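Local coordinates for protein STU0660 (Streptococcus thermophilus, PDB 3ZTH) that belongs to the large Csn2 proteins of CRISPR-mediated bacterial immunity, binds magnesium ions and probably binds DNA, at residues L115-E126 with L144-L154. Numbering follows the deposited sequence.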
ATOM      1  N   LEU A 115     -12.482  11.575  28.619  1.00 62.26           N
ATOM      2  CA  LEU A 115     -11.603  10.621  27.956  1.00 62.74           C
ATOM      3  C   LEU A 115     -11.433   9.435  28.899  1.00 64.17           C
ATOM      4  O   LEU A 115     -11.481   8.273  28.485  1.00 63.67           O
ATOM      5  CB  LEU A 115     -10.230  11.244  27.689  1.00 61.44           C
ATOM      6  CG  LEU A 115      -9.571  11.003  26.326  1.00 60.56           C
ATOM      7  CD1 LEU A 115      -8.058  11.124  26.477  1.00 58.32           C
ATOM      8  CD2 LEU A 115      -9.938   9.631  25.786  1.00 60.33           C
ATOM      9  N   GLU A 116     -11.231   9.746  30.176  1.00 65.22           N
ATOM     10  CA  GLU A 116     -11.051   8.724  31.192  1.00 65.51           C
ATOM     11  C   GLU A 116     -12.282   7.845  31.291  1.00 64.60           C
ATOM     12  O   GLU A 116     -12.170   6.624  31.376  1.00 64.99           O
ATOM     13  CB  GLU A 116     -10.755   9.371  32.539  1.00 67.01           C
ATOM     14  CG  GLU A 116      -9.425  10.101  32.564  1.00 69.49           C
ATOM     15  CD  GLU A 116      -9.158  10.784  33.889  1.00 71.37           C
ATOM     16  OE1 GLU A 116      -9.176  10.094  34.934  1.00 72.54           O
ATOM     17  OE2 GLU A 116      -8.926  12.013  33.884  1.00 72.05           O
ATOM     18  N   LYS A 117     -13.457   8.458  31.273  1.00 63.61           N
ATOM     19  CA  LYS A 117     -14.685   7.682  31.349  1.00 64.94           C
ATOM     20  C   LYS A 117     -14.822   6.801  30.112  1.00 64.49           C
ATOM     21  O   LYS A 117     -15.326   5.678  30.197  1.00 64.94           O
ATOM     22  CB  LYS A 117     -15.903   8.599  31.472  1.00 66.17           C
ATOM     23  CG  LYS A 117     -15.980   9.341  32.797  1.00 69.58           C
ATOM     24  CD  LYS A 117     -17.255  10.166  32.908  1.00 72.94           C
ATOM     25  CE  LYS A 117     -18.502   9.285  32.832  1.00 76.07           C
ATOM     26  NZ  LYS A 117     -19.770  10.076  32.945  1.00 77.71           N
ATOM     27  N   ILE A 118     -14.367   7.308  28.967  1.00 63.48           N
ATOM     28  CA  ILE A 118     -14.442   6.550  27.717  1.00 61.28           C
ATOM     29  C   ILE A 118     -13.504   5.353  27.753  1.00 60.00           C
ATOM     30  O   ILE A 118     -13.865   4.267  27.309  1.00 59.59           O
ATOM     31  CB  ILE A 118     -14.091   7.419  26.481  1.00 60.43           C
ATOM     32  CG1 ILE A 118     -15.231   8.395  26.186  1.00 59.40           C
ATOM     33  CG2 ILE A 118     -13.848   6.527  25.265  1.00 60.05           C
ATOM     34  CD1 ILE A 118     -14.982   9.282  24.982  1.00 57.35           C
ATOM     35  N   ASN A 119     -12.301   5.553  28.276  1.00 59.01           N
ATOM     36  CA  ASN A 119     -11.344   4.464  28.363  1.00 60.06           C
ATOM     37  C   ASN A 119     -11.778   3.435  29.402  1.00 62.26           C
ATOM     38  O   ASN A 119     -11.281   2.310  29.414  1.00 62.81           O
ATOM     39  CB  ASN A 119      -9.950   4.998  28.699  1.00 57.73           C
ATOM     40  CG  ASN A 119      -9.279   5.638  27.505  1.00 57.38           C
ATOM     41  OD1 ASN A 119      -9.330   5.108  26.397  1.00 55.39           O
ATOM     42  ND2 ASN A 119      -8.637   6.777  27.722  1.00 58.21           N
ATOM     43  N   GLU A 120     -12.705   3.820  30.273  1.00 63.97           N
ATOM     44  CA  GLU A 120     -13.195   2.899  31.282  1.00 65.61           C
ATOM     45  C   GLU A 120     -14.203   1.976  30.622  1.00 65.50           C
ATOM     46  O   GLU A 120     -14.278   0.793  30.942  1.00 66.43           O
ATOM     47  CB  GLU A 120     -13.838   3.657  32.445  1.00 67.69           C
ATOM     48  CG  GLU A 120     -12.845   4.479  33.249  1.00 72.01           C
ATOM     49  CD  GLU A 120     -13.439   5.030  34.537  1.00 75.82           C
ATOM     50  OE1 GLU A 120     -14.552   5.602  34.493  1.00 76.39           O
ATOM     51  OE2 GLU A 120     -12.782   4.899  35.596  1.00 77.23           O
ATOM     52  N   GLN A 121     -14.983   2.516  29.696  1.00 65.46           N
ATOM     53  CA  GLN A 121     -15.954   1.699  28.985  1.00 66.64           C
ATOM     54  C   GLN A 121     -15.214   0.765  28.031  1.00 67.15           C
ATOM     55  O   GLN A 121     -15.717  -0.294  27.663  1.00 67.45           O
ATOM     56  CB  GLN A 121     -16.920   2.583  28.208  1.00 66.50           C
ATOM     57  CG  GLN A 121     -17.878   3.315  29.104  1.00 67.46           C
ATOM     58  CD  GLN A 121     -18.652   2.361  29.978  1.00 67.74           C
ATOM     59  OE1 GLN A 121     -19.368   1.488  29.479  1.00 68.33           O
ATOM     60  NE2 GLN A 121     -18.510   2.513  31.292  1.00 65.91           N
ATOM     61  N   VAL A 122     -14.015   1.172  27.630  1.00 67.38           N
ATOM     62  CA  VAL A 122     -13.199   0.364  26.741  1.00 67.96           C
ATOM     63  C   VAL A 122     -12.681  -0.812  27.563  1.00 68.45           C
ATOM     64  O   VAL A 122     -12.862  -1.969  27.184  1.00 69.00           O
ATOM     65  CB  VAL A 122     -12.012   1.182  26.177  1.00 68.29           C
ATOM     66  CG1 VAL A 122     -11.003   0.262  25.507  1.00 68.24           C
ATOM     67  CG2 VAL A 122     -12.528   2.206  25.178  1.00 66.64           C
ATOM     68  N   GLU A 123     -12.052  -0.504  28.695  1.00 68.51           N
ATOM     69  CA  GLU A 123     -11.522  -1.525  29.593  1.00 68.67           C
ATOM     70  C   GLU A 123     -12.609  -2.521  29.960  1.00 68.36           C
ATOM     71  O   GLU A 123     -12.321  -3.666  30.296  1.00 68.45           O
ATOM     72  CB  GLU A 123     -10.976  -0.877  30.862  1.00 69.21           C
ATOM     73  CG  GLU A 123      -9.755  -0.015  30.619  1.00 72.16           C
ATOM     74  CD  GLU A 123      -8.492  -0.831  30.471  1.00 73.56           C
ATOM     75  OE1 GLU A 123      -8.551  -1.907  29.837  1.00 75.45           O
ATOM     76  OE2 GLU A 123      -7.438  -0.393  30.982  1.00 73.91           O
ATOM     77  N   LEU A 124     -13.861  -2.081  29.903  1.00 68.57           N
ATOM     78  CA  LEU A 124     -14.976  -2.962  30.214  1.00 69.26           C
ATOM     79  C   LEU A 124     -15.276  -3.834  29.005  1.00 69.83           C
ATOM     80  O   LEU A 124     -15.490  -5.039  29.139  1.00 71.24           O
ATOM     81  CB  LEU A 124     -16.231  -2.166  30.591  1.00 69.13           C
ATOM     82  CG  LEU A 124     -16.215  -1.322  31.869  1.00 69.31           C
ATOM     83  CD1 LEU A 124     -17.637  -0.853  32.153  1.00 68.02           C
ATOM     84  CD2 LEU A 124     -15.671  -2.130  33.047  1.00 67.64           C
ATOM     85  N   ILE A 125     -15.291  -3.226  27.821  1.00 69.65           N
ATOM     86  CA  ILE A 125     -15.560  -3.982  26.605  1.00 68.97           C
ATOM     87  C   ILE A 125     -14.492  -5.060  26.427  1.00 68.44           C
ATOM     88  O   ILE A 125     -14.779  -6.145  25.926  1.00 68.30           O
ATOM     89  CB  ILE A 125     -15.606  -3.057  25.365  1.00 68.63           C
ATOM     90  CG1 ILE A 125     -16.799  -2.102  25.482  1.00 68.40           C
ATOM     91  CG2 ILE A 125     -15.752  -3.883  24.094  1.00 67.58           C
ATOM     92  CD1 ILE A 125     -16.960  -1.160  24.304  1.00 68.11           C
ATOM     93  N   GLU A 126     -13.268  -4.764  26.856  1.00 67.85           N
ATOM     94  CA  GLU A 126     -12.173  -5.724  26.761  1.00 68.94           C
ATOM     95  C   GLU A 126     -12.445  -6.922  27.667  1.00 69.70           C
ATOM     96  O   GLU A 126     -12.501  -8.063  27.210  1.00 70.49           O
ATOM     97  CB  GLU A 126     -10.846  -5.081  27.176  1.00 68.47           C
ATOM     98  CG  GLU A 126      -9.656  -6.023  27.071  1.00 68.93           C
ATOM     99  CD  GLU A 126      -8.378  -5.440  27.646  1.00 69.75           C
ATOM    100  OE1 GLU A 126      -8.310  -5.246  28.876  1.00 70.49           O
ATOM    101  OE2 GLU A 126      -7.436  -5.176  26.870  1.00 70.58           O
ATOM    102  N   LEU A 144      -7.228 -10.232  23.978  1.00 50.24           N
ATOM    103  CA  LEU A 144      -7.152  -8.945  23.321  1.00 50.49           C
ATOM    104  C   LEU A 144      -6.724  -7.883  24.330  1.00 51.94           C
ATOM    105  O   LEU A 144      -7.208  -7.854  25.458  1.00 52.66           O
ATOM    106  CB  LEU A 144      -8.516  -8.595  22.735  1.00 47.93           C
ATOM    107  CG  LEU A 144      -8.983  -9.533  21.621  1.00 47.28           C
ATOM    108  CD1 LEU A 144     -10.451  -9.307  21.331  1.00 47.33           C
ATOM    109  CD2 LEU A 144      -8.152  -9.293  20.374  1.00 46.62           C
ATOM    110  N   GLU A 145      -5.786  -7.037  23.930  1.00 53.83           N
ATOM    111  CA  GLU A 145      -5.329  -5.952  24.783  1.00 56.59           C
ATOM    112  C   GLU A 145      -5.805  -4.670  24.114  1.00 58.10           C
ATOM    113  O   GLU A 145      -5.842  -4.576  22.882  1.00 57.62           O
ATOM    114  CB  GLU A 145      -3.805  -5.964  24.916  1.00 57.87           C
ATOM    115  CG  GLU A 145      -3.308  -6.954  25.953  1.00 62.71           C
ATOM    116  CD  GLU A 145      -1.804  -7.152  25.915  1.00 65.87           C
ATOM    117  OE1 GLU A 145      -1.066  -6.142  25.865  1.00 67.38           O
ATOM    118  OE2 GLU A 145      -1.363  -8.325  25.947  1.00 66.31           O
ATOM    119  N   ASN A 146      -6.193  -3.686  24.914  1.00 58.72           N
ATOM    120  CA  ASN A 146      -6.679  -2.454  24.332  1.00 59.20           C
ATOM    121  C   ASN A 146      -5.667  -1.334  24.371  1.00 59.08           C
ATOM    122  O   ASN A 146      -4.919  -1.175  25.335  1.00 58.23           O
ATOM    123  CB  ASN A 146      -7.960  -2.004  25.029  1.00 60.28           C
ATOM    124  CG  ASN A 146      -7.734  -1.650  26.472  1.00 62.13           C
ATOM    125  OD1 ASN A 146      -6.960  -0.745  26.788  1.00 63.09           O
ATOM    126  ND2 ASN A 146      -8.408  -2.363  27.365  1.00 62.75           N
ATOM    127  N   LEU A 147      -5.636  -0.576  23.282  1.00 59.60           N
ATOM    128  CA  LEU A 147      -4.767   0.576  23.176  1.00 59.21           C
ATOM    129  C   LEU A 147      -5.699   1.718  23.545  1.00 57.39           C
ATOM    130  O   LEU A 147      -6.604   2.063  22.788  1.00 56.47           O
ATOM    131  CB  LEU A 147      -4.276   0.760  21.742  1.00 61.83           C
ATOM    132  CG  LEU A 147      -3.431   2.021  21.545  1.00 64.15           C
ATOM    133  CD1 LEU A 147      -2.145   1.882  22.359  1.00 65.15           C
ATOM    134  CD2 LEU A 147      -3.121   2.231  20.066  1.00 63.68           C
ATOM    135  N   PRO A 148      -5.500   2.309  24.724  1.00 56.26           N
ATOM    136  CA  PRO A 148      -6.344   3.414  25.181  1.00 55.39           C
ATOM    137  C   PRO A 148      -6.505   4.522  24.141  1.00 54.72           C
ATOM    138  O   PRO A 148      -5.567   4.842  23.404  1.00 54.21           O
ATOM    139  CB  PRO A 148      -5.626   3.894  26.437  1.00 56.41           C
ATOM    140  CG  PRO A 148      -4.189   3.604  26.127  1.00 57.30           C
ATOM    141  CD  PRO A 148      -4.276   2.216  25.535  1.00 56.49           C
ATOM    142  N   LEU A 149      -7.704   5.097  24.090  1.00 53.12           N
ATOM    143  CA  LEU A 149      -8.024   6.176  23.164  1.00 51.29           C
ATOM    144  C   LEU A 149      -7.353   7.491  23.529  1.00 50.11           C
ATOM    145  O   LEU A 149      -7.098   7.772  24.697  1.00 50.12           O
ATOM    146  CB  LEU A 149      -9.533   6.396  23.108  1.00 51.34           C
ATOM    147  CG  LEU A 149     -10.287   5.543  22.093  1.00 53.41           C
ATOM    148  CD1 LEU A 149     -11.786   5.778  22.202  1.00 52.74           C
ATOM    149  CD2 LEU A 149      -9.795   5.905  20.701  1.00 54.84           C
ATOM    150  N   THR A 150      -7.055   8.288  22.511  1.00 49.30           N
ATOM    151  CA  THR A 150      -6.444   9.593  22.708  1.00 48.38           C
ATOM    152  C   THR A 150      -7.358  10.605  22.030  1.00 47.93           C
ATOM    153  O   THR A 150      -8.108  10.258  21.113  1.00 47.59           O
ATOM    154  CB  THR A 150      -5.050   9.683  22.060  1.00 47.62           C
ATOM    155  OG1 THR A 150      -5.169   9.472  20.649  1.00 48.64           O
ATOM    156  CG2 THR A 150      -4.115   8.645  22.653  1.00 47.29           C
ATOM    157  N   LEU A 151      -7.308  11.853  22.481  1.00 47.64           N
ATOM    158  CA  LEU A 151      -8.138  12.889  21.887  1.00 46.39           C
ATOM    159  C   LEU A 151      -7.688  13.114  20.454  1.00 45.27           C
ATOM    160  O   LEU A 151      -8.513  13.245  19.552  1.00 44.68           O
ATOM    161  CB  LEU A 151      -8.046  14.167  22.720  1.00 46.37           C
ATOM    162  CG  LEU A 151      -8.649  13.916  24.111  1.00 47.81           C
ATOM    163  CD1 LEU A 151      -8.295  15.028  25.083  1.00 46.48           C
ATOM    164  CD2 LEU A 151     -10.162  13.764  23.969  1.00 46.77           C
ATOM    165  N   ASP A 152      -6.377  13.133  20.236  1.00 45.16           N
ATOM    166  CA  ASP A 152      -5.859  13.308  18.888  1.00 45.89           C
ATOM    167  C   ASP A 152      -6.530  12.288  17.981  1.00 46.08           C
ATOM    168  O   ASP A 152      -6.902  12.592  16.854  1.00 47.55           O
ATOM    169  CB  ASP A 152      -4.351  13.085  18.847  1.00 46.72           C
ATOM    170  CG  ASP A 152      -3.823  13.009  17.425  1.00 49.61           C
ATOM    171  OD1 ASP A 152      -3.796  14.049  16.731  1.00 49.54           O
ATOM    172  OD2 ASP A 152      -3.454  11.898  16.988  1.00 52.65           O
ATOM    173  N   GLN A 153      -6.682  11.071  18.488  1.00 46.96           N
ATOM    174  CA  GLN A 153      -7.311   9.999  17.734  1.00 47.41           C
ATOM    175  C   GLN A 153      -8.785  10.290  17.487  1.00 47.74           C
ATOM    176  O   GLN A 153      -9.286  10.105  16.377  1.00 48.03           O
ATOM    177  CB  GLN A 153      -7.158   8.685  18.485  1.00 49.40           C
ATOM    178  CG  GLN A 153      -7.829   7.515  17.812  1.00 52.29           C
ATOM    179  CD  GLN A 153      -7.549   6.213  18.528  1.00 55.69           C
ATOM    180  OE1 GLN A 153      -8.111   5.173  18.180  1.00 58.95           O
ATOM    181  NE2 GLN A 153      -6.672   6.257  19.534  1.00 54.98           N
ATOM    182  N   LEU A 154      -9.480  10.740  18.526  1.00 47.56           N
ATOM    183  CA  LEU A 154     -10.896  11.077  18.403  1.00 46.98           C
ATOM    184  C   LEU A 154     -11.113  12.206  17.393  1.00 46.70           C
ATOM    185  O   LEU A 154     -12.002  12.135  16.541  1.00 46.03           O
ATOM    186  CB  LEU A 154     -11.466  11.512  19.755  1.00 45.96           C
ATOM    187  CG  LEU A 154     -12.136  10.454  20.627  1.00 45.18           C
ATOM    188  CD1 LEU A 154     -12.833  11.149  21.786  1.00 45.07           C
ATOM    189  CD2 LEU A 154     -13.150   9.663  19.810  1.00 44.37           C
TER
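In the projecting arm built from helix 109-130 and the strands 136-137 and 140-146, far from the central sheet of a fold assigned to the P-loop NTPase clan, Glu123, Glu126 and Asn119 of the helix bind the returning chain, and Leu115 and Ile118 pack against its leucines. The ND2 of Asn146 donates to Glu123 OE1, the modelled length of 2.5 Å being unusually short and probably imprecise; this oxygen lies close to the amide plane but is met from above the plane of its own carboxylate. Glu126, with CG anti to the backbone N (chi1 -179°) and the chain extended beyond it, brings OE2 to Asn146 N for a weak bond of 2.8 Å. The axis of 144-146 runs antiparallel to that of 115-126, with a closest approach of 8.7 Å, and Leu144 to Asn146 extend an antiparallel ladder into a strand of the second subunit, where Phe159 of that subunit packs on Asn146. Beyond the strand, where the chain is irregular, Asn119 OD1 accepts from Leu149 N (2.8 Å), the donor tilted 19° from the carbonyl plane. Apolar contacts follow: Ile118 CG2 meets Leu149 CD1 at 3.8 Å, and Leu115 CG lies 3.7 Å from Leu151 CD2. Thr150 N-caps helix 151-157, its OG1 accepting from Gln153 N.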